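Local coordinates for protein TarM (Staphylococcus aureus subsp. aureus 21178, PDB 4X7R) that belongs to the glycosyl transferase group 1 family of the GT-B clan and binds uridine-5'-diphosphate and (2S)-2,3-dihydroxypropyl 2-acetamido-2-deoxy-alpha-D-glucopyranoside in the cleft between two Rossmann-like domains, at residues V250-N255 and L288-Q293; Y268-A273 and F294-I299; E284-D289 and I424-S429. The protein carries 1 engineered substitution. One frame throughout, in Å; residues are numbered along the deposited sequence.

Interaction 1. Residues V250-N255 and L288-Q293; sequences VNHHEN and LDILNQ. With 3YW ((2S)-2,3-dihydroxypropyl 2-acetamido-2-deoxy-alpha-D-glucopyranoside), chain F.
H252 lies in an irregular loop, its CA 8.5 Å from the CA of I290, and that is as near as the backbone of 250-255 comes to helix segment 288-293. Side chains bridge the gap, and Q293 shows how one amide can serve two rings. Its OE1 accepts from H252 NE2 at 2.8 Å in a nearly straight bond (N-H...O 176°) that lies in the imidazole plane. Its NE2 gives a more bent bond of 3.1 Å to H253 NE2, tilted 24° out of the plane of that ring.

The two histidines therefore use NE2 in opposite senses. The N251 side chain is consistent with this for H253: its OD1 takes the backbone N of H253, closing an Asx turn, and also H253 ND1 at 2.8 Å, on a lone pair in the carbonyl plane, which leaves NE2 as the acceptor. H252 ND1, for its part, pairs with Q286 NE2. The H252 ring has neighbours over both faces. I290 CG1 makes a CH-pi contact, 3.8 Å from the centroid, while H253 ND1 lies across the opposite face, toward the rim. The loop follows strand 243-247 of the N-terminal parallel sheet, and at its start V250 CG1 comes within 3.3 Å of O7 of 3YW.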
loop_
_atom_site.group_PDB
_atom_site.type_symbol
_atom_site.label_atom_id
_atom_site.label_comp_id
_atom_site.label_asym_id
_atom_site.label_seq_id
_atom_site.Cartn_x
_atom_site.Cartn_y
_atom_site.Cartn_z
ATOM N N VAL A 250 11.653 1.206 4.253
ATOM C CA VAL A 250 11.867 2.663 4.355
ATOM C C VAL A 250 13.151 3.031 5.104
ATOM O O VAL A 250 13.736 2.207 5.801
ATOM C CB VAL A 250 10.631 3.330 5.058
ATOM C CG1 VAL A 250 9.312 3.051 4.314
ATOM C CG2 VAL A 250 10.500 2.852 6.509
ATOM N N ASN A 251 13.507 4.303 5.047
ATOM C CA ASN A 251 14.561 4.837 5.877
ATOM C C ASN A 251 13.973 4.751 7.318
ATOM O O ASN A 251 12.848 5.213 7.563
ATOM C CB ASN A 251 14.884 6.290 5.468
ATOM C CG ASN A 251 16.046 6.894 6.218
ATOM O OD1 ASN A 251 16.256 6.610 7.398
ATOM N ND2 ASN A 251 16.822 7.760 5.563
ATOM N N HIS A 252 14.699 4.069 8.232
ATOM C CA HIS A 252 14.260 3.809 9.601
ATOM C C HIS A 252 14.267 5.063 10.503
ATOM O O HIS A 252 13.761 5.015 11.624
ATOM C CB HIS A 252 15.079 2.674 10.210
ATOM C CG HIS A 252 16.540 3.007 10.301
ATOM N ND1 HIS A 252 17.303 3.242 9.156
ATOM C CD2 HIS A 252 17.326 3.153 11.391
ATOM C CE1 HIS A 252 18.514 3.544 9.596
ATOM N NE2 HIS A 252 18.577 3.498 10.936
ATOM N N HIS A 253 14.831 6.175 10.037
ATOM C CA HIS A 253 14.783 7.392 10.839
ATOM C C HIS A 253 13.418 8.044 10.628
ATOM O O HIS A 253 12.798 7.876 9.557
ATOM C CB HIS A 253 15.861 8.405 10.425
ATOM C CG HIS A 253 17.259 7.921 10.586
ATOM N ND1 HIS A 253 17.905 7.215 9.565
ATOM C CD2 HIS A 253 18.138 8.143 11.591
ATOM C CE1 HIS A 253 19.137 6.991 10.001
ATOM N NE2 HIS A 253 19.329 7.533 11.213
ATOM N N GLU A 254 12.964 8.807 11.636
ATOM C CA GLU A 254 11.725 9.568 11.545
ATOM C C GLU A 254 11.889 10.648 10.470
ATOM O O GLU A 254 12.941 11.300 10.374
ATOM C CB GLU A 254 11.361 10.215 12.895
ATOM C CG GLU A 254 10.569 9.295 13.806
ATOM C CD GLU A 254 9.069 9.239 13.591
ATOM O OE1 GLU A 254 8.621 9.001 12.446
ATOM O OE2 GLU A 254 8.337 9.385 14.594
ATOM N N ASN A 255 10.870 10.758 9.615
ATOM C CA ASN A 255 10.803 11.723 8.522
ATOM C C ASN A 255 10.586 13.082 9.104
ATOM O O ASN A 255 9.924 13.191 10.138
ATOM C CB ASN A 255 9.641 11.391 7.590
ATOM C CG ASN A 255 9.701 9.989 7.028
ATOM O OD1 ASN A 255 10.771 9.457 6.699
ATOM N ND2 ASN A 255 8.541 9.380 6.868
ATOM N N LEU A 288 24.600 -0.993 7.353
ATOM C CA LEU A 288 25.722 -0.474 8.140
ATOM C C LEU A 288 25.261 0.561 9.161
ATOM O O LEU A 288 25.708 0.525 10.316
ATOM C CB LEU A 288 26.823 0.109 7.216
ATOM C CG LEU A 288 27.454 -0.906 6.235
ATOM C CD1 LEU A 288 28.294 -0.209 5.191
ATOM C CD2 LEU A 288 28.289 -1.929 6.968
ATOM N N ASP A 289 24.347 1.469 8.759
ATOM C CA ASP A 289 23.802 2.485 9.675
ATOM C C ASP A 289 23.081 1.816 10.832
ATOM O O ASP A 289 23.293 2.180 11.974
ATOM C CB ASP A 289 22.844 3.451 8.944
ATOM C CG ASP A 289 23.548 4.398 8.002
ATOM O OD1 ASP A 289 24.779 4.543 8.123
ATOM O OD2 ASP A 289 22.863 5.037 7.191
ATOM N N ILE A 290 22.310 0.773 10.539
ATOM C CA ILE A 290 21.571 0.046 11.579
ATOM C C ILE A 290 22.527 -0.648 12.555
ATOM O O ILE A 290 22.336 -0.563 13.765
ATOM C CB ILE A 290 20.533 -0.920 10.939
ATOM C CG1 ILE A 290 19.335 -0.120 10.364
ATOM C CG2 ILE A 290 20.070 -1.997 11.951
ATOM C CD1 ILE A 290 18.344 -0.931 9.544
ATOM N N LEU A 291 23.525 -1.346 12.018
ATOM C CA LEU A 291 24.518 -2.082 12.801
ATOM C C LEU A 291 25.324 -1.154 13.715
ATOM O O LEU A 291 25.643 -1.544 14.832
ATOM C CB LEU A 291 25.451 -2.920 11.888
ATOM C CG LEU A 291 24.819 -4.119 11.162
ATOM C CD1 LEU A 291 25.837 -4.760 10.227
ATOM C CD2 LEU A 291 24.272 -5.145 12.131
ATOM N N ASN A 292 25.621 0.070 13.251
ATOM C CA ASN A 292 26.363 1.056 14.034
ATOM C C ASN A 292 25.556 1.631 15.167
ATOM O O ASN A 292 26.109 1.786 16.254
ATOM C CB ASN A 292 26.969 2.152 13.154
ATOM C CG ASN A 292 27.983 1.640 12.167
ATOM O OD1 ASN A 292 28.664 0.642 12.409
ATOM N ND2 ASN A 292 28.095 2.294 11.002
ATOM N N GLN A 293 24.240 1.877 14.926
ATOM C CA GLN A 293 23.243 2.454 15.833
ATOM C C GLN A 293 22.592 1.475 16.823
ATOM O O GLN A 293 22.142 1.931 17.876
ATOM C CB GLN A 293 22.097 3.070 15.002
ATOM C CG GLN A 293 22.355 4.456 14.401
ATOM C CD GLN A 293 21.539 4.778 13.142
ATOM O OE1 GLN A 293 20.899 3.903 12.486
ATOM N NE2 GLN A 293 21.592 6.061 12.753
HETATM O O3A 3YW F . 5.541 2.732 4.460
HETATM C C4A 3YW F . 6.610 1.466 1.099
HETATM C C5A 3YW F . 6.236 2.453 2.178
HETATM O O5 3YW F . 9.101 0.344 -0.314
HETATM C C6A 3YW F . 5.970 1.778 3.501
HETATM C C5 3YW F . 9.606 0.355 -1.656
HETATM C C6 3YW F . 9.711 -1.089 -2.086
HETATM C C4 3YW F . 10.925 1.123 -1.673
HETATM O O6 3YW F . 10.568 -1.837 -1.236
HETATM C C3 3YW F . 10.632 2.582 -1.340
HETATM O O4 3YW F . 11.516 1.055 -2.966
HETATM O O3 3YW F . 11.826 3.366 -1.309
HETATM O O7 3YW F . 10.598 4.749 1.731
HETATM C C7 3YW F . 9.719 4.979 0.906
HETATM C C8 3YW F . 9.094 6.335 0.767
HETATM N N2 3YW F . 9.268 4.041 0.072
HETATM C C2 3YW F . 9.857 2.715 -0.028
HETATM C C1 3YW F . 8.804 1.624 0.236
HETATM O O1 3YW F . 7.467 2.010 0.092
HETATM O O2 3YW F . 5.076 3.173 1.761
#

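Interaction 2. Residues Y268-A273 and F294-I299; sequences YIIENA and FDVENI
The beta-alpha-beta unit that ends the N-terminal parallel sheet, strand 278-281, helix 284-293 and outermost strand 299-301, returns to the sheet through 294-299, where F294, V296, N298 and I299 pack on the end of helix 264-271 and on A273 just beyond it. I270 is central. Its CG1 is anti to the carbonyl carbon (chi1 -63°), which leaves CG2 anti to the backbone N and lying over one face of the F294 ring in a CH-pi contact, 3.5 Å from F294 CG and nearer the rim than the middle. The same methyl meets V296 CG2 at 4.0 Å. On the F294 ring, E271 adds a second contact: its CG approaches F294 CD2 obliquely at 3.9 Å, and the extended chain brings OE2 to the ring edge, with the carboxylate standing almost upright to the ring (81° between planes).

V296 also packs against backbone, CG1 resting 3.3 Å from I270 O just where the helix gives out. In this Rossmann-like domain the connection into edge strand 299-301 passes through an inverse gamma turn centred on N298, I299 N bonding to E297 O at 2.8 Å. The turn leaves the N298 amide beside A273. ND2 of N298 donates to A273 O at 3.0 Å, from a position tilted out of the carbonyl plane, and N274 OD1 takes the backbone N of both E297 and N298. Deeper in, A273 CB touches I299 CD1 at 3.6 Å, and both side chains lie on V279 of strand 278-281.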
loop_
_atom_site.group_PDB
_atom_site.type_symbol
_atom_site.label_atom_id
_atom_site.label_comp_id
_atom_site.label_asym_id
_atom_site.label_seq_id
_atom_site.Cartn_x
_atom_site.Cartn_y
_atom_site.Cartn_z
ATOM N N TYR A 268 11.138 -1.265 16.503
ATOM C CA TYR A 268 10.730 -2.518 17.131
ATOM C C TYR A 268 11.188 -3.747 16.315
ATOM O O TYR A 268 11.634 -4.735 16.889
ATOM C CB TYR A 268 9.210 -2.515 17.377
ATOM C CG TYR A 268 8.732 -3.706 18.172
ATOM C CD1 TYR A 268 8.990 -3.809 19.538
ATOM C CD2 TYR A 268 8.014 -4.730 17.562
ATOM C CE1 TYR A 268 8.554 -4.909 20.272
ATOM C CE2 TYR A 268 7.562 -5.826 18.289
ATOM C CZ TYR A 268 7.834 -5.914 19.643
ATOM O OH TYR A 268 7.399 -7.012 20.343
ATOM N N ILE A 269 11.099 -3.678 14.989
ATOM C CA ILE A 269 11.561 -4.745 14.106
ATOM C C ILE A 269 13.086 -4.935 14.282
ATOM O O ILE A 269 13.534 -6.039 14.610
ATOM C CB ILE A 269 11.150 -4.481 12.629
ATOM C CG1 ILE A 269 9.595 -4.382 12.493
ATOM C CG2 ILE A 269 11.710 -5.570 11.680
ATOM C CD1 ILE A 269 9.121 -3.845 11.173
ATOM N N ILE A 270 13.859 -3.853 14.099
ATOM C CA ILE A 270 15.321 -3.837 14.221
ATOM C C ILE A 270 15.801 -4.362 15.571
ATOM O O ILE A 270 16.674 -5.230 15.610
ATOM C CB ILE A 270 15.897 -2.427 13.938
ATOM C CG1 ILE A 270 15.621 -1.982 12.492
ATOM C CG2 ILE A 270 17.393 -2.370 14.281
ATOM C CD1 ILE A 270 15.876 -0.401 12.264
ATOM N N GLU A 271 15.232 -3.844 16.668
ATOM C CA GLU A 271 15.599 -4.266 18.020
ATOM C C GLU A 271 15.355 -5.737 18.311
ATOM O O GLU A 271 16.066 -6.323 19.132
ATOM C CB GLU A 271 14.945 -3.364 19.058
ATOM C CG GLU A 271 15.658 -2.023 19.139
ATOM C CD GLU A 271 15.034 -0.974 20.040
ATOM O OE1 GLU A 271 13.813 -1.054 20.305
ATOM O OE2 GLU A 271 15.769 -0.046 20.451
ATOM N N ASN A 272 14.407 -6.344 17.589
ATOM C CA ASN A 272 14.050 -7.760 17.712
ATOM C C ASN A 272 14.644 -8.686 16.632
ATOM O O ASN A 272 14.281 -9.864 16.584
ATOM C CB ASN A 272 12.523 -7.888 17.797
ATOM C CG ASN A 272 12.054 -7.452 19.152
ATOM O OD1 ASN A 272 12.444 -8.017 20.169
ATOM N ND2 ASN A 272 11.370 -6.338 19.210
ATOM N N ALA A 273 15.578 -8.164 15.791
ATOM C CA ALA A 273 16.200 -8.907 14.676
ATOM C C ALA A 273 16.857 -10.204 15.107
ATOM O O ALA A 273 16.727 -11.219 14.419
ATOM C CB ALA A 273 17.205 -8.026 13.945
ATOM N N PHE A 294 22.418 0.176 16.452
ATOM C CA PHE A 294 21.694 -0.822 17.267
ATOM C C PHE A 294 22.539 -2.028 17.708
ATOM O O PHE A 294 23.486 -2.408 17.010
ATOM C CB PHE A 294 20.436 -1.303 16.508
ATOM C CG PHE A 294 19.396 -0.227 16.262
ATOM C CD1 PHE A 294 19.442 0.567 15.114
ATOM C CD2 PHE A 294 18.360 -0.016 17.173
ATOM C CE1 PHE A 294 18.494 1.573 14.893
ATOM C CE2 PHE A 294 17.402 0.988 16.950
ATOM C CZ PHE A 294 17.475 1.776 15.813
ATOM N N ASP A 295 22.174 -2.646 18.854
ATOM C CA ASP A 295 22.850 -3.844 19.386
ATOM C C ASP A 295 22.191 -5.139 18.828
ATOM O O ASP A 295 21.586 -5.915 19.592
ATOM C CB ASP A 295 22.875 -3.854 20.939
ATOM C CG ASP A 295 23.703 -4.986 21.559
ATOM O OD1 ASP A 295 24.623 -5.495 20.879
ATOM O OD2 ASP A 295 23.419 -5.367 22.719
ATOM N N VAL A 296 22.287 -5.337 17.484
ATOM C CA VAL A 296 21.734 -6.484 16.745
ATOM C C VAL A 296 22.696 -6.922 15.641
ATOM O O VAL A 296 23.492 -6.113 15.185
ATOM C CB VAL A 296 20.300 -6.250 16.193
ATOM C CG1 VAL A 296 19.259 -6.306 17.299
ATOM C CG2 VAL A 296 20.192 -4.955 15.375
ATOM N N GLU A 297 22.630 -8.193 15.219
ATOM C CA GLU A 297 23.507 -8.715 14.167
ATOM C C GLU A 297 22.757 -9.164 12.903
ATOM O O GLU A 297 23.270 -8.962 11.793
ATOM C CB GLU A 297 24.367 -9.864 14.714
ATOM C CG GLU A 297 25.564 -9.390 15.531
ATOM C CD GLU A 297 26.261 -10.436 16.382
ATOM O OE1 GLU A 297 25.694 -11.539 16.563
ATOM O OE2 GLU A 297 27.357 -10.135 16.907
ATOM N N ASN A 298 21.539 -9.754 13.083
ATOM C CA ASN A 298 20.655 -10.321 12.052
ATOM C C ASN A 298 20.058 -9.337 11.037
ATOM O O ASN A 298 18.860 -9.422 10.754
ATOM C CB ASN A 298 19.513 -11.103 12.729
ATOM C CG ASN A 298 19.746 -12.570 12.923
ATOM O OD1 ASN A 298 20.841 -13.092 12.730
ATOM N ND2 ASN A 298 18.705 -13.268 13.337
ATOM N N ILE A 299 20.876 -8.457 10.464
ATOM C CA ILE A 299 20.490 -7.473 9.458
ATOM C C ILE A 299 21.125 -7.897 8.140
ATOM O O ILE A 299 22.338 -8.082 8.069
ATOM C CB ILE A 299 20.914 -6.023 9.874
ATOM C CG1 ILE A 299 20.566 -5.699 11.357
ATOM C CG2 ILE A 299 20.373 -4.976 8.892
ATOM C CD1 ILE A 299 18.990 -5.728 11.796
#

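Interaction 3. Residues E284-D289 and I424-S429; sequences EAQRLD and IKYGPS
The Y426 ring is held between two aliphatic groups that come from different sides of the domain boundary. Over one face stands Q286 CB, 3.5 Å from the centroid and 7° off the ring normal, a clear CH-pi contact; over the opposite face lies CB of the neighbouring K425. A cis peptide bond joins K425 to Y426, which is consistent with the lysine folding back over the ring that follows it. Q286 runs across the ring on the CE2 side because its chi1 of -171° carries CG away from the backbone N, the chain staying extended; its CG lies 3.5 Å from Y426 CE2, and its amide stays within 20° of parallel to the aromatic plane. The amide's NE2 is bonded instead to V250 O. A285 CB adds apolar contact with Y426 CD1 at 4.0 Å.

In GT-B proteins two Rossmann-like domains face each other across a cleft, and here helix 284-293 of the N-terminal domain meets the loop that follows strand 419-422 of the C-terminal sheet. The polar grip comes from D289, whose OD2 lies at the edge of the Y426 ring, in its plane. Y426 OH donates to it in a very short bond modelled at 2.5 Å, a length to be read with caution. K425 NZ, turned by a bend at the last torsion of its chain, reaches the syn lone pair of the same oxygen in a 2.8 Å salt bridge, so that both donors converge on one carboxylate atom. The neighbouring ammonium group would be expected to favour the ionised carboxylate.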
loop_
_atom_site.group_PDB
_atom_site.type_symbol
_atom_site.label_atom_id
_atom_site.label_comp_id
_atom_site.label_asym_id
_atom_site.label_seq_id
_atom_site.Cartn_x
_atom_site.Cartn_y
_atom_site.Cartn_z
ATOM N N GLU A 284 23.022 -1.619 1.181
ATOM C CA GLU A 284 24.151 -1.897 2.086
ATOM C C GLU A 284 24.326 -0.765 3.092
ATOM O O GLU A 284 24.643 -1.025 4.257
ATOM C CB GLU A 284 25.483 -2.119 1.311
ATOM C CG GLU A 284 25.456 -3.311 0.342
ATOM C CD GLU A 284 25.333 -4.711 0.930
ATOM O OE1 GLU A 284 25.495 -4.863 2.165
ATOM O OE2 GLU A 284 25.047 -5.655 0.154
ATOM N N ALA A 285 24.137 0.486 2.652
ATOM C CA ALA A 285 24.317 1.659 3.533
ATOM C C ALA A 285 23.367 1.651 4.716
ATOM O O ALA A 285 23.807 1.896 5.833
ATOM C CB ALA A 285 24.207 2.962 2.734
ATOM N N GLN A 286 22.097 1.272 4.508
ATOM C CA GLN A 286 21.150 1.195 5.628
ATOM C C GLN A 286 21.560 0.121 6.612
ATOM O O GLN A 286 21.414 0.328 7.810
ATOM C CB GLN A 286 19.690 0.965 5.135
ATOM C CG GLN A 286 18.644 1.094 6.270
ATOM C CD GLN A 286 17.201 1.158 5.811
ATOM O OE1 GLN A 286 16.856 0.768 4.708
ATOM N NE2 GLN A 286 16.315 1.617 6.679
ATOM N N ARG A 287 22.040 -1.041 6.122
ATOM C CA ARG A 287 22.481 -2.153 6.979
ATOM C C ARG A 287 23.615 -1.711 7.904
ATOM O O ARG A 287 23.558 -1.970 9.113
ATOM C CB ARG A 287 22.934 -3.359 6.130
ATOM C CG ARG A 287 23.547 -4.471 6.960
ATOM C CD ARG A 287 23.911 -5.680 6.111
ATOM N NE ARG A 287 24.610 -6.661 6.941
ATOM C CZ ARG A 287 25.924 -6.650 7.134
ATOM N NH1 ARG A 287 26.684 -5.732 6.539
ATOM N NH2 ARG A 287 26.488 -7.556 7.921
ATOM N N LEU A 288 24.600 -0.993 7.353
ATOM C CA LEU A 288 25.722 -0.474 8.140
ATOM C C LEU A 288 25.261 0.561 9.161
ATOM O O LEU A 288 25.708 0.525 10.316
ATOM C CB LEU A 288 26.823 0.109 7.216
ATOM C CG LEU A 288 27.454 -0.906 6.235
ATOM C CD1 LEU A 288 28.294 -0.209 5.191
ATOM C CD2 LEU A 288 28.289 -1.929 6.968
ATOM N N ASP A 289 24.347 1.469 8.759
ATOM C CA ASP A 289 23.802 2.485 9.675
ATOM C C ASP A 289 23.081 1.816 10.832
ATOM O O ASP A 289 23.293 2.180 11.974
ATOM C CB ASP A 289 22.844 3.451 8.944
ATOM C CG ASP A 289 23.548 4.398 8.002
ATOM O OD1 ASP A 289 24.779 4.543 8.123
ATOM O OD2 ASP A 289 22.863 5.037 7.191
ATOM N N ILE A 424 20.029 11.292 -1.406
ATOM C CA ILE A 424 19.470 11.066 -0.064
ATOM C C ILE A 424 19.614 9.580 0.373
ATOM O O ILE A 424 19.853 8.702 -0.457
ATOM C CB ILE A 424 17.964 11.547 -0.027
ATOM C CG1 ILE A 424 17.072 10.862 -1.102
ATOM C CG2 ILE A 424 17.839 13.067 -0.150
ATOM C CD1 ILE A 424 16.453 9.584 -0.740
ATOM N N LYS A 425 19.408 9.305 1.662
ATOM C CA LYS A 425 19.405 7.948 2.207
ATOM C C LYS A 425 17.948 7.416 2.086
ATOM O O LYS A 425 17.026 8.035 2.604
ATOM C CB LYS A 425 19.871 7.937 3.683
ATOM C CG LYS A 425 21.404 8.084 3.873
ATOM C CD LYS A 425 21.775 7.909 5.370
ATOM C CE LYS A 425 23.262 7.922 5.664
ATOM N NZ LYS A 425 23.995 6.715 5.208
ATOM N N TYR A 426 17.715 6.262 1.430
ATOM C CA TYR A 426 18.684 5.383 0.782
ATOM C C TYR A 426 18.237 5.064 -0.621
ATOM O O TYR A 426 17.034 5.051 -0.897
ATOM C CB TYR A 426 18.734 4.065 1.560
ATOM C CG TYR A 426 19.170 4.234 2.990
ATOM C CD1 TYR A 426 20.519 4.372 3.316
ATOM C CD2 TYR A 426 18.235 4.278 4.025
ATOM C CE1 TYR A 426 20.925 4.552 4.632
ATOM C CE2 TYR A 426 18.633 4.447 5.354
ATOM C CZ TYR A 426 19.982 4.593 5.649
ATOM O OH TYR A 426 20.406 4.749 6.945
ATOM N N GLY A 427 19.198 4.747 -1.480
ATOM C CA GLY A 427 18.893 4.296 -2.823
ATOM C C GLY A 427 19.580 4.994 -3.968
ATOM O O GLY A 427 20.324 4.326 -4.687
ATOM N N PRO A 428 19.299 6.301 -4.243
ATOM C CA PRO A 428 19.844 6.930 -5.461
ATOM C C PRO A 428 21.310 6.707 -5.791
ATOM O O PRO A 428 21.594 6.310 -6.911
ATOM C CB PRO A 428 19.464 8.408 -5.309
ATOM C CG PRO A 428 18.236 8.377 -4.507
ATOM C CD PRO A 428 18.388 7.232 -3.538
ATOM N N SER A 429 22.226 6.880 -4.820
ATOM C CA SER A 429 23.683 6.721 -5.070
ATOM C C SER A 429 24.110 5.272 -5.296
ATOM O O SER A 429 25.224 5.034 -5.734
ATOM C CB SER A 429 24.511 7.387 -3.971
ATOM O OG SER A 429 24.178 6.817 -2.719
#

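In the fold
Helix 284-293 ties the three contacts together. Interactions 1 and 3 use it directly, share L288 and D289, and have centres about 9 Å apart; the centre of interaction 2 lies about 11 Å from that of interaction 1 and about 17 Å from that of interaction 3. Along the chain the segments of interactions 1 and 2 alternate, as do those of 2 and 3. Interaction 2 joins elements at the edge of the N-terminal parallel sheet, and interaction 1 joins the loop after strand 243-247 to helix 284-293. Interaction 3 crosses to the C-terminal domain. Packing of I290 on I270 links the first two, and an N251 ND2 to K425 O hydrogen bond extends the chain of contacts across the boundary beside the ligand-filled cleft.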